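Local coordinates for hypothetical protein (Staphylococcus aureus subsp. aureus, PDB 2ETS) that is of unknown function but adopts a four-helical bundle fold as a representative of the bacterial DUF1798 family, at residues Asn30-Val34 against Glu92-Lys96; Leu58-Lys62 against Ile83-Glu87. All coordinates share one frame; numbering follows the deposited sequence.

Contact 1 of 2, residues Asn30-Val34 against Glu92-Lys96; sequences NFENV and ECHFK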
ATOM      1  N   ASN A  30       7.220  -2.125  10.046  1.00 55.17           N
ATOM      2  CA  ASN A  30       6.383  -2.939  10.915  1.00 55.37           C
ATOM      3  C   ASN A  30       6.730  -4.426  10.778  1.00 54.15           C
ATOM      4  O   ASN A  30       6.830  -5.174  11.754  1.00 53.20           O
ATOM      5  CB  ASN A  30       4.911  -2.700  10.572  1.00 57.17           C
ATOM      6  CG  ASN A  30       4.346  -1.458  11.264  1.00 60.78           C
ATOM      7  OD1 ASN A  30       4.218  -1.442  12.467  1.00 66.90           O
ATOM      8  ND2 ASN A  30       4.041  -0.415  10.502  1.00 61.52           N
ATOM      9  N   PHE A  31       6.924  -4.846   9.548  1.00 53.69           N
ATOM     10  CA  PHE A  31       7.266  -6.219   9.270  1.00 53.33           C
ATOM     11  C   PHE A  31       8.617  -6.527   9.928  1.00 53.75           C
ATOM     12  O   PHE A  31       8.782  -7.566  10.560  1.00 56.00           O
ATOM     13  CB  PHE A  31       7.299  -6.441   7.759  1.00 51.53           C
ATOM     14  CG  PHE A  31       7.845  -7.779   7.352  1.00 53.25           C
ATOM     15  CD1 PHE A  31       7.073  -8.928   7.499  1.00 53.02           C
ATOM     16  CD2 PHE A  31       9.122  -7.890   6.822  1.00 54.32           C
ATOM     17  CE1 PHE A  31       7.553 -10.162   7.110  1.00 51.08           C
ATOM     18  CE2 PHE A  31       9.612  -9.137   6.429  1.00 61.97           C
ATOM     19  CZ  PHE A  31       8.814 -10.280   6.568  1.00 47.26           C
ATOM     20  N   GLU A  32       9.573  -5.619   9.784  1.00 55.01           N
ATOM     21  CA  GLU A  32      10.879  -5.772  10.434  1.00 55.92           C
ATOM     22  C   GLU A  32      10.768  -5.851  11.938  1.00 53.56           C
ATOM     23  O   GLU A  32      11.538  -6.567  12.568  1.00 54.17           O
ATOM     24  CB  GLU A  32      11.841  -4.637  10.062  1.00 56.16           C
ATOM     25  CG  GLU A  32      12.366  -4.713   8.644  1.00 66.06           C
ATOM     26  CD  GLU A  32      13.085  -6.023   8.299  1.00 67.73           C
ATOM     27  OE1 GLU A  32      13.769  -6.629   9.161  1.00 76.57           O
ATOM     28  OE2 GLU A  32      12.984  -6.425   7.128  1.00 70.12           O
ATOM     29  N   ASN A  33       9.824  -5.109  12.504  1.00 53.35           N
ATOM     30  CA  ASN A  33       9.653  -5.127  13.945  0.50 53.56           C
ATOM     31  C   ASN A  33       9.059  -6.450  14.427  1.00 53.39           C
ATOM     32  O   ASN A  33       9.608  -7.033  15.351  1.00 49.20           O
ATOM     33  CB  ASN A  33       8.856  -3.910  14.424  0.50 52.46           C
ATOM     34  CG  ASN A  33       9.670  -2.604  14.364  0.50 51.01           C
ATOM     35  OD1 ASN A  33       9.166  -1.544  14.717  0.50 57.22           O
ATOM     36  ND2 ASN A  33      10.920  -2.686  13.922  0.50 52.02           N
ATOM     37  N   VAL A  34       7.994  -6.951  13.777  1.00 55.24           N
ATOM     38  CA  VAL A  34       7.400  -8.237  14.216  1.00 57.51           C
ATOM     39  C   VAL A  34       8.382  -9.401  14.026  1.00 54.41           C
ATOM     40  O   VAL A  34       8.361 -10.373  14.775  1.00 54.32           O
ATOM     41  CB  VAL A  34       5.981  -8.574  13.564  1.00 57.64           C
ATOM     42  CG1 VAL A  34       5.021  -7.422  13.775  1.00 65.53           C
ATOM     43  CG2 VAL A  34       6.072  -8.925  12.085  1.00 63.96           C
ATOM     44  N   GLU A  92      -0.348  -8.070   6.503  1.00 47.15           N
ATOM     45  CA  GLU A  92       0.716  -9.062   6.644  1.00 49.17           C
ATOM     46  C   GLU A  92       1.908  -8.544   7.444  1.00 49.96           C
ATOM     47  O   GLU A  92       2.664  -9.334   8.051  1.00 50.42           O
ATOM     48  CB  GLU A  92       1.147  -9.580   5.278  1.00 47.60           C
ATOM     49  CG  GLU A  92       0.077 -10.403   4.628  1.00 56.25           C
ATOM     50  CD  GLU A  92       0.403 -10.773   3.188  1.00 57.47           C
ATOM     51  OE1 GLU A  92       1.528 -10.521   2.712  1.00 62.63           O
ATOM     52  OE2 GLU A  92      -0.492 -11.340   2.552  1.00 85.73           O
ATOM     53  N   CYS A  93       2.044  -7.225   7.503  1.00 50.29           N
ATOM     54  CA  CYS A  93       3.220  -6.630   8.097  1.00 50.96           C
ATOM     55  C   CYS A  93       3.174  -6.711   9.630  1.00 52.06           C
ATOM     56  O   CYS A  93       4.153  -6.357  10.323  1.00 53.18           O
ATOM     57  CB  CYS A  93       3.391  -5.195   7.598  1.00 52.07           C
ATOM     58  SG  CYS A  93       2.146  -4.038   8.285  1.00 49.90           S
ATOM     59  N   HIS A  94       2.045  -7.204  10.141  1.00 50.94           N
ATOM     60  CA  HIS A  94       1.812  -7.289  11.571  1.00 49.02           C
ATOM     61  C   HIS A  94       1.951  -8.716  12.086  1.00 49.09           C
ATOM     62  O   HIS A  94       1.728  -8.965  13.266  1.00 47.65           O
ATOM     63  CB  HIS A  94       0.408  -6.751  11.897  1.00 49.18           C
ATOM     64  CG  HIS A  94       0.222  -5.310  11.550  1.00 46.58           C
ATOM     65  ND1 HIS A  94       0.854  -4.278  12.238  1.00 50.60           N
ATOM     66  CD2 HIS A  94      -0.544  -4.724  10.602  1.00 49.22           C
ATOM     67  CE1 HIS A  94       0.493  -3.124  11.699  1.00 54.73           C
ATOM     68  NE2 HIS A  94      -0.354  -3.367  10.707  1.00 54.74           N
ATOM     69  N   PHE A  95       2.328  -9.646  11.204  1.00 49.94           N
ATOM     70  CA  PHE A  95       2.409 -11.069  11.559  1.00 51.70           C
ATOM     71  C   PHE A  95       3.821 -11.604  11.422  1.00 50.11           C
ATOM     72  O   PHE A  95       4.430 -11.491  10.350  1.00 50.02           O
ATOM     73  CB  PHE A  95       1.429 -11.900  10.723  1.00 53.89           C
ATOM     74  CG  PHE A  95      -0.008 -11.713  11.128  1.00 56.63           C
ATOM     75  CD1 PHE A  95      -0.774 -10.698  10.554  1.00 65.51           C
ATOM     76  CD2 PHE A  95      -0.584 -12.513  12.100  1.00 53.25           C
ATOM     77  CE1 PHE A  95      -2.082 -10.473  10.936  1.00 50.76           C
ATOM     78  CE2 PHE A  95      -1.916 -12.318  12.478  1.00 52.02           C
ATOM     79  CZ  PHE A  95      -2.668 -11.289  11.893  1.00 55.88           C
ATOM     80  N   LYS A  96       4.326 -12.197  12.507  1.00 51.16           N
ATOM     81  CA  LYS A  96       5.691 -12.739  12.555  1.00 50.60           C
ATOM     82  C   LYS A  96       5.844 -13.875  11.588  1.00 54.13           C
ATOM     83  O   LYS A  96       6.934 -14.080  11.060  1.00 54.22           O
ATOM     84  CB  LYS A  96       6.087 -13.208  13.958  1.00 52.58           C
ATOM     85  CG  LYS A  96       5.277 -14.385  14.547  1.00 51.09           C
ATOM     86  CD  LYS A  96       5.771 -14.686  15.959  1.00 52.98           C
ATOM     87  CE  LYS A  96       5.042 -15.850  16.601  1.00 52.21           C
ATOM     88  NZ  LYS A  96       5.368 -16.004  18.098  1.00 41.17           N
TER
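V34 reaches from helix 12-37 into the chain reversal that follows helix 76-92, its two methyls spread over backbone carbonyls. CG2 lies 3.5 Å from F95 O, while CG1 meets H94 O at 3.7 Å. With CG1 anti to the carbonyl carbon of V34 and CG2 wedged between that carbon and the backbone N, both methyls face the loop. One turn earlier, the backbones themselves come close: C93 O approaches F31 CA to 3.3 Å, a CH...O contact with an angle of 129° at the hydrogen. F31 N is near the same oxygen, but at an angle too poor for a hydrogen bond, and no hydrogen bond joins the two segments. Beside this, C93 CB and F31 CB touch at 4.1 Å, and C93 SG sits 3.8 Å from N30 CB. At this end of the four-helix bundle, E92 to F95 form a type I beta turn, closed by the hydrogen bond from F95 N to E92 O, which ends helix 76-92 and starts the connection to helix 100-120. Within the turn, C93 SG rests over one face of the H94 imidazole, 3.5 Å above its plane and offset toward the rim. The N30 and H94 side chains extend in the same direction, N30 OD1 4.2 Å from H94 CE1, with amide and ring planes 51° apart. H94 ND1 is hydrogen-bonded to H41 ND1, and Y50 meets the ring from helix 43-63. Further out, the F31 ring stacks with F103 of helix 100-120, and D40 OD1 accepts a hydrogen bond from K96 N.

Contact 2 of 2, residues Leu58-Lys62 against Ile83-Glu87; sequences LNEIK and IANIE. With PO4 (phosphate ion), chain B.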
ATOM      1  N   LEU A  58      -7.227   4.293   0.556  1.00 50.29           N
ATOM      2  CA  LEU A  58      -7.537   3.579  -0.684  1.00 51.08           C
ATOM      3  C   LEU A  58      -8.877   3.958  -1.232  1.00 50.83           C
ATOM      4  O   LEU A  58      -9.008   4.088  -2.439  1.00 49.59           O
ATOM      5  CB  LEU A  58      -7.441   2.065  -0.506  1.00 50.72           C
ATOM      6  CG  LEU A  58      -5.994   1.607  -0.240  1.00 55.56           C
ATOM      7  CD1 LEU A  58      -5.912   0.119  -0.007  1.00 54.36           C
ATOM      8  CD2 LEU A  58      -5.017   2.005  -1.346  1.00 54.88           C
ATOM      9  N   ASN A  59      -9.854   4.157  -0.342  1.00 52.21           N
ATOM     10  CA  ASN A  59     -11.181   4.613  -0.741  1.00 52.90           C
ATOM     11  C   ASN A  59     -11.135   5.936  -1.485  1.00 52.73           C
ATOM     12  O   ASN A  59     -11.839   6.117  -2.487  1.00 52.25           O
ATOM     13  CB  ASN A  59     -12.125   4.725   0.464  1.00 52.20           C
ATOM     14  CG  ASN A  59     -12.572   3.368   0.976  1.00 55.77           C
ATOM     15  OD1 ASN A  59     -12.491   2.368   0.267  1.00 63.80           O
ATOM     16  ND2 ASN A  59     -13.019   3.321   2.219  1.00 63.07           N
ATOM     17  N   GLU A  60     -10.293   6.842  -1.010  1.00 51.13           N
ATOM     18  CA  GLU A  60     -10.097   8.109  -1.694  1.00 53.15           C
ATOM     19  C   GLU A  60      -9.467   7.848  -3.055  1.00 51.96           C
ATOM     20  O   GLU A  60     -10.009   8.240  -4.067  1.00 53.57           O
ATOM     21  CB  GLU A  60      -9.243   9.091  -0.862  1.00 53.19           C
ATOM     22  CG  GLU A  60     -10.003   9.822   0.278  1.00 61.53           C
ATOM     23  N   ILE A  61      -8.352   7.149  -3.099  1.00 53.71           N
ATOM     24  CA  ILE A  61      -7.690   6.923  -4.389  1.00 55.62           C
ATOM     25  C   ILE A  61      -8.579   6.189  -5.420  1.00 52.74           C
ATOM     26  O   ILE A  61      -8.447   6.428  -6.615  1.00 52.04           O
ATOM     27  CB  ILE A  61      -6.323   6.250  -4.221  1.00 59.50           C
ATOM     28  CG1 ILE A  61      -5.348   6.791  -5.272  1.00 72.27           C
ATOM     29  CG2 ILE A  61      -6.409   4.705  -4.326  1.00 59.37           C
ATOM     30  CD1 ILE A  61      -3.903   6.731  -4.834  1.00 79.81           C
ATOM     31  N   LYS A  62      -9.516   5.360  -4.960  1.00 51.24           N
ATOM     32  CA  LYS A  62     -10.504   4.729  -5.852  1.00 54.30           C
ATOM     33  C   LYS A  62     -11.411   5.757  -6.522  1.00 52.97           C
ATOM     34  O   LYS A  62     -11.816   5.584  -7.673  1.00 52.88           O
ATOM     35  CB  LYS A  62     -11.379   3.718  -5.112  1.00 54.96           C
ATOM     36  CG  LYS A  62     -10.711   2.396  -4.826  1.00 53.81           C
ATOM     37  CD  LYS A  62     -11.662   1.400  -4.119  1.00 55.62           C
ATOM     38  CE  LYS A  62     -10.844   0.464  -3.232  1.00 58.79           C
ATOM     39  NZ  LYS A  62     -11.604  -0.654  -2.633  1.00 56.17           N
ATOM     40  N   ILE A  83      -4.283  -2.250  -5.431  1.00 53.39           N
ATOM     41  CA  ILE A  83      -5.106  -1.968  -4.243  1.00 51.63           C
ATOM     42  C   ILE A  83      -5.093  -3.170  -3.303  1.00 46.98           C
ATOM     43  O   ILE A  83      -4.900  -3.037  -2.103  1.00 45.18           O
ATOM     44  CB  ILE A  83      -6.585  -1.709  -4.644  1.00 53.35           C
ATOM     45  CG1 ILE A  83      -6.798  -0.369  -5.396  1.00 59.80           C
ATOM     46  CG2 ILE A  83      -7.555  -1.860  -3.448  1.00 52.40           C
ATOM     47  CD1 ILE A  83      -6.106   0.803  -4.874  1.00 61.74           C
ATOM     48  N   ALA A  84      -5.291  -4.342  -3.887  1.00 47.56           N
ATOM     49  CA  ALA A  84      -5.326  -5.594  -3.131  1.00 49.24           C
ATOM     50  C   ALA A  84      -3.941  -5.890  -2.510  1.00 50.81           C
ATOM     51  O   ALA A  84      -3.826  -6.300  -1.353  1.00 53.22           O
ATOM     52  CB  ALA A  84      -5.778  -6.726  -4.021  1.00 46.10           C
ATOM     53  N   ASN A  85      -2.884  -5.696  -3.290  1.00 52.19           N
ATOM     54  CA  ASN A  85      -1.544  -5.852  -2.763  1.00 51.90           C
ATOM     55  C   ASN A  85      -1.252  -4.945  -1.565  1.00 51.25           C
ATOM     56  O   ASN A  85      -0.627  -5.366  -0.620  1.00 52.11           O
ATOM     57  CB  ASN A  85      -0.509  -5.558  -3.849  1.00 50.81           C
ATOM     58  CG  ASN A  85      -0.355  -6.681  -4.801  1.00 54.39           C
ATOM     59  OD1 ASN A  85      -0.717  -7.783  -4.500  1.00 43.79           O
ATOM     60  ND2 ASN A  85       0.175  -6.404  -5.962  1.00 53.01           N
ATOM     61  N   ILE A  86      -1.684  -3.697  -1.637  1.00 49.08           N
ATOM     62  CA  ILE A  86      -1.500  -2.767  -0.533  1.00 48.54           C
ATOM     63  C   ILE A  86      -2.328  -3.185   0.703  1.00 48.71           C
ATOM     64  O   ILE A  86      -1.833  -3.130   1.835  1.00 47.74           O
ATOM     65  CB  ILE A  86      -1.858  -1.345  -0.966  1.00 49.57           C
ATOM     66  CG1 ILE A  86      -0.879  -0.827  -2.016  1.00 50.32           C
ATOM     67  CG2 ILE A  86      -1.923  -0.361   0.245  1.00 50.30           C
ATOM     68  CD1 ILE A  86      -1.291   0.532  -2.616  1.00 51.15           C
ATOM     69  N   GLU A  87      -3.578  -3.600   0.492  1.00 45.70           N
ATOM     70  CA  GLU A  87      -4.393  -4.083   1.606  1.00 49.85           C
ATOM     71  C   GLU A  87      -3.777  -5.280   2.324  1.00 51.03           C
ATOM     72  O   GLU A  87      -3.741  -5.378   3.563  1.00 48.44           O
ATOM     73  CB  GLU A  87      -5.751  -4.520   1.095  1.00 48.63           C
ATOM     74  CG  GLU A  87      -6.673  -3.324   0.698  1.00 53.67           C
ATOM     75  CD  GLU A  87      -7.882  -3.820  -0.106  1.00 50.87           C
ATOM     76  OE1 GLU A  87      -7.876  -4.972  -0.602  1.00 65.31           O
ATOM     77  OE2 GLU A  87      -8.815  -3.075  -0.270  1.00 47.74           O
TER
HETATM   78  P   PO4 B 117     -11.522  -4.511  -2.204  1.00 98.03           P
HETATM   79  O1  PO4 B 117     -12.441  -5.472  -1.423  1.00 65.35           O
HETATM   80  O2  PO4 B 117     -10.213  -5.215  -2.614  1.00 82.46           O
HETATM   81  O3  PO4 B 117     -12.240  -4.075  -3.467  1.00 75.62           O
HETATM   82  O4  PO4 B 117     -11.189  -3.245  -1.356  1.00 63.43           O
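L58 puts its two methyls into separate places on helix 76-92. CD1 presses against E87 CG at 3.6 Å and also meets I86 CG2, whereas CD2 touches I83 CD1 at 3.9 Å. The L58 and I83 side chains run antiparallel past one another, and I61 adds its CG2 to the same I83 methyl at 4.0 Å. I83 thus offers different branches to different partners: CG1, anti to the carbonyl carbon (chi1 -70°), carries CD1 in between L58 and I61, while CG2, anti to the backbone N, is left for K62. This is antiparallel packing within a four-helix bundle; the axes of the two short segments run at 172° and come within 11.8 Å, a spacing bridged by branched aliphatic side chains. Helix 12-37 supplies L20 against both L58 and I61, and V110 of helix 100-120 touches I86, so the apolar side of the pair is buried in the bundle core. The other side is looser and polar. K62, on an exposed position, stretches its extended chain across I83, CE passing 4.0 Å from CG2, and delivers NZ to a phosphate ion, probably from the crystallisation liquor. The hydrogen bond from K62 NZ to phosphate O4 measures 2.9 Å. E87, also extended beyond CG, brings OE2 to 2.6 Å from that same O4. K62 NZ and E87 OE2 stay 4.4 Å apart, too far for a salt bridge, with phosphate O4 near both.

In the fold
From the N terminus, helix 12-37 supplies the first half of contact 1 near its C-terminal end, then the chain passes through a loop into helix 43-63. Residues 58-62 of that helix and 83-87 of helix 76-92 form contact 2, closing a loop of 20 intervening residues that includes the short helix 65-68. Helix 76-92 then runs on to its end, where 92-96 returns to 30-34 and closes the larger loop, so contact 2 is nested inside contact 1. Their centres lie 20 Å apart and they do not touch. Contact 2 ties two helices together within the bundle; contact 1 fastens the connection before helix 100-120 to helix 12-37.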